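Gastrodianin-4 (Gastrodia elata, PDB 1XD6) probably binds mannose as a monomeric monocot lectin of the bulb-type family and probably acts against fungi. Local coordinates at residues N27-V32 / G47-C52. Residues are numbered along the deposited sequence; the frame is centred on the assembly and turned at random.
Sequences NDCNLV and GKASNC
Cys29 and Cys52 bring the turn at 27–30, which leads into strand 31–35, against the 47–52 connection that runs to strand 52–56, their CA atoms 5.3 Å apart. The backbones also meet directly at the first residue of 47–52, where Gly47 N donates to Asp28 O (2.8 Å, N-H...O 150°). Further along, a water accepts from Asn51 N and donates to Asn27 O, bridging the two segments. The turn is braced from within by an Asx turn: Asn30 N reaches Asp28 OD1 at 3.0 Å, coming from above the carboxylate plane, and Gln26 NE2 binds the same oxygen. In the disulfide, SG of Cys29 lies anti to its own backbone N (chi1 -155°), whereas that of Cys52 lies beside its N, which turns the sulfurs toward each other from facing backbones; the S–S bond is 2.0 Å long with chi3 -97°. Ala49 flanks the bridge, its O 3.4 Å from Cys29 CB and its methyl 4.2 Å from Cys29 SG. Ile64 of strand 62–66 touches both cysteines, and Met25 touches Cys52. The Gly47 bond and the water pin the exposed loop to the turn, while the buried disulfide covalently fixes the spacing between two sheets of this bulb-type lectin domain.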
loop_
_atom_site.group_PDB
_atom_site.type_symbol
_atom_site.label_atom_id
_atom_site.label_comp_id
_atom_site.label_asym_id
_atom_site.label_seq_id
_atom_site.Cartn_x
_atom_site.Cartn_y
_atom_site.Cartn_z
ATOM N N ASN A 27 7.769 -8.411 -6.762
ATOM C CA ASN A 27 7.831 -9.866 -6.844
ATOM C C ASN A 27 8.660 -10.456 -5.711
ATOM O O ASN A 27 8.508 -11.633 -5.368
ATOM C CB ASN A 27 8.434 -10.287 -8.194
ATOM C CG ASN A 27 9.927 -10.111 -8.223
ATOM O OD1 ASN A 27 10.425 -8.981 -8.280
ATOM N ND2 ASN A 27 10.668 -11.226 -8.122
ATOM N N ASP A 28 9.556 -9.647 -5.147
ATOM C CA ASP A 28 10.340 -10.054 -3.982
ATOM C C ASP A 28 9.589 -9.877 -2.661
ATOM O O ASP A 28 10.167 -10.025 -1.578
ATOM C CB ASP A 28 11.702 -9.333 -3.954
ATOM C CG ASP A 28 11.592 -7.870 -3.534
ATOM O OD1 ASP A 28 10.471 -7.318 -3.553
ATOM O OD2 ASP A 28 12.584 -7.202 -3.174
ATOM N N CYS A 29 8.298 -9.561 -2.759
ATOM C CA CYS A 29 7.426 -9.392 -1.583
ATOM C C CYS A 29 7.628 -8.098 -0.792
ATOM O O CYS A 29 6.974 -7.896 0.226
ATOM C CB CYS A 29 7.485 -10.597 -0.634
ATOM S SG CYS A 29 5.992 -10.759 0.370
ATOM N N ASN A 30 8.522 -7.231 -1.258
ATOM C CA ASN A 30 8.701 -5.921 -0.637
ATOM C C ASN A 30 7.684 -4.932 -1.200
ATOM O O ASN A 30 7.436 -4.906 -2.406
ATOM C CB ASN A 30 10.121 -5.394 -0.880
ATOM C CG ASN A 30 10.648 -4.526 0.267
ATOM O OD1 ASN A 30 11.757 -3.974 0.184
ATOM N ND2 ASN A 30 9.863 -4.383 1.316
ATOM N N LEU A 31 7.095 -4.125 -0.330
ATOM C CA LEU A 31 6.220 -3.050 -0.766
ATOM C C LEU A 31 7.042 -1.770 -0.721
ATOM O O LEU A 31 7.487 -1.358 0.357
ATOM C CB LEU A 31 4.983 -2.937 0.138
ATOM C CG LEU A 31 3.970 -1.841 -0.255
ATOM C CD1 LEU A 31 3.412 -2.055 -1.674
ATOM C CD2 LEU A 31 2.845 -1.772 0.779
ATOM N N VAL A 32 7.287 -1.162 -1.881
ATOM C CA VAL A 32 8.267 -0.055 -1.940
ATOM C C VAL A 32 7.720 1.231 -2.564
ATOM O O VAL A 32 7.015 1.192 -3.566
ATOM C CB VAL A 32 9.595 -0.487 -2.632
ATOM C CG1 VAL A 32 10.675 0.601 -2.489
ATOM C CG2 VAL A 32 10.134 -1.790 -1.989
ATOM N N GLY A 47 12.182 -10.810 0.278
ATOM C CA GLY A 47 12.684 -12.149 0.560
ATOM C C GLY A 47 11.874 -12.951 1.577
ATOM O O GLY A 47 12.163 -14.131 1.819
ATOM N N LYS A 48 10.846 -12.345 2.162
ATOM C CA LYS A 48 10.056 -13.036 3.178
ATOM C C LYS A 48 9.186 -14.184 2.639
ATOM O O LYS A 48 8.915 -15.142 3.367
ATOM C CB LYS A 48 9.180 -12.047 3.951
ATOM C CG LYS A 48 9.903 -11.115 4.976
ATOM C CD LYS A 48 11.385 -11.456 5.282
ATOM C CE LYS A 48 12.075 -10.292 6.016
ATOM N NZ LYS A 48 12.619 -9.248 5.092
ATOM N N ALA A 49 8.744 -14.075 1.378
ATOM C CA ALA A 49 7.750 -14.988 0.787
ATOM C C ALA A 49 7.668 -14.763 -0.713
ATOM O O ALA A 49 8.304 -13.855 -1.241
ATOM C CB ALA A 49 6.375 -14.766 1.412
ATOM N N SER A 50 6.890 -15.582 -1.411
ATOM C CA SER A 50 6.754 -15.380 -2.845
ATOM C C SER A 50 5.304 -15.239 -3.260
ATOM O O SER A 50 4.401 -15.603 -2.509
ATOM C CB SER A 50 7.481 -16.472 -3.630
ATOM O OG SER A 50 7.125 -17.758 -3.169
ATOM N N ASN A 51 5.090 -14.673 -4.447
ATOM C CA ASN A 51 3.753 -14.433 -4.964
ATOM C C ASN A 51 2.905 -13.630 -3.965
ATOM O O ASN A 51 1.747 -13.965 -3.709
ATOM C CB ASN A 51 3.065 -15.766 -5.328
ATOM C CG ASN A 51 3.856 -16.576 -6.357
ATOM O OD1 ASN A 51 4.241 -16.059 -7.414
ATOM N ND2 ASN A 51 4.115 -17.846 -6.042
ATOM N N CYS A 52 3.492 -12.585 -3.383
ATOM C CA CYS A 52 2.749 -11.726 -2.486
ATOM C C CYS A 52 1.808 -10.822 -3.256
ATOM O O CYS A 52 2.096 -10.450 -4.405
ATOM C CB CYS A 52 3.685 -10.917 -1.611
ATOM S SG CYS A 52 4.820 -11.978 -0.703
HETATM O O HOH W 1 6.836 -13.754 -6.347
#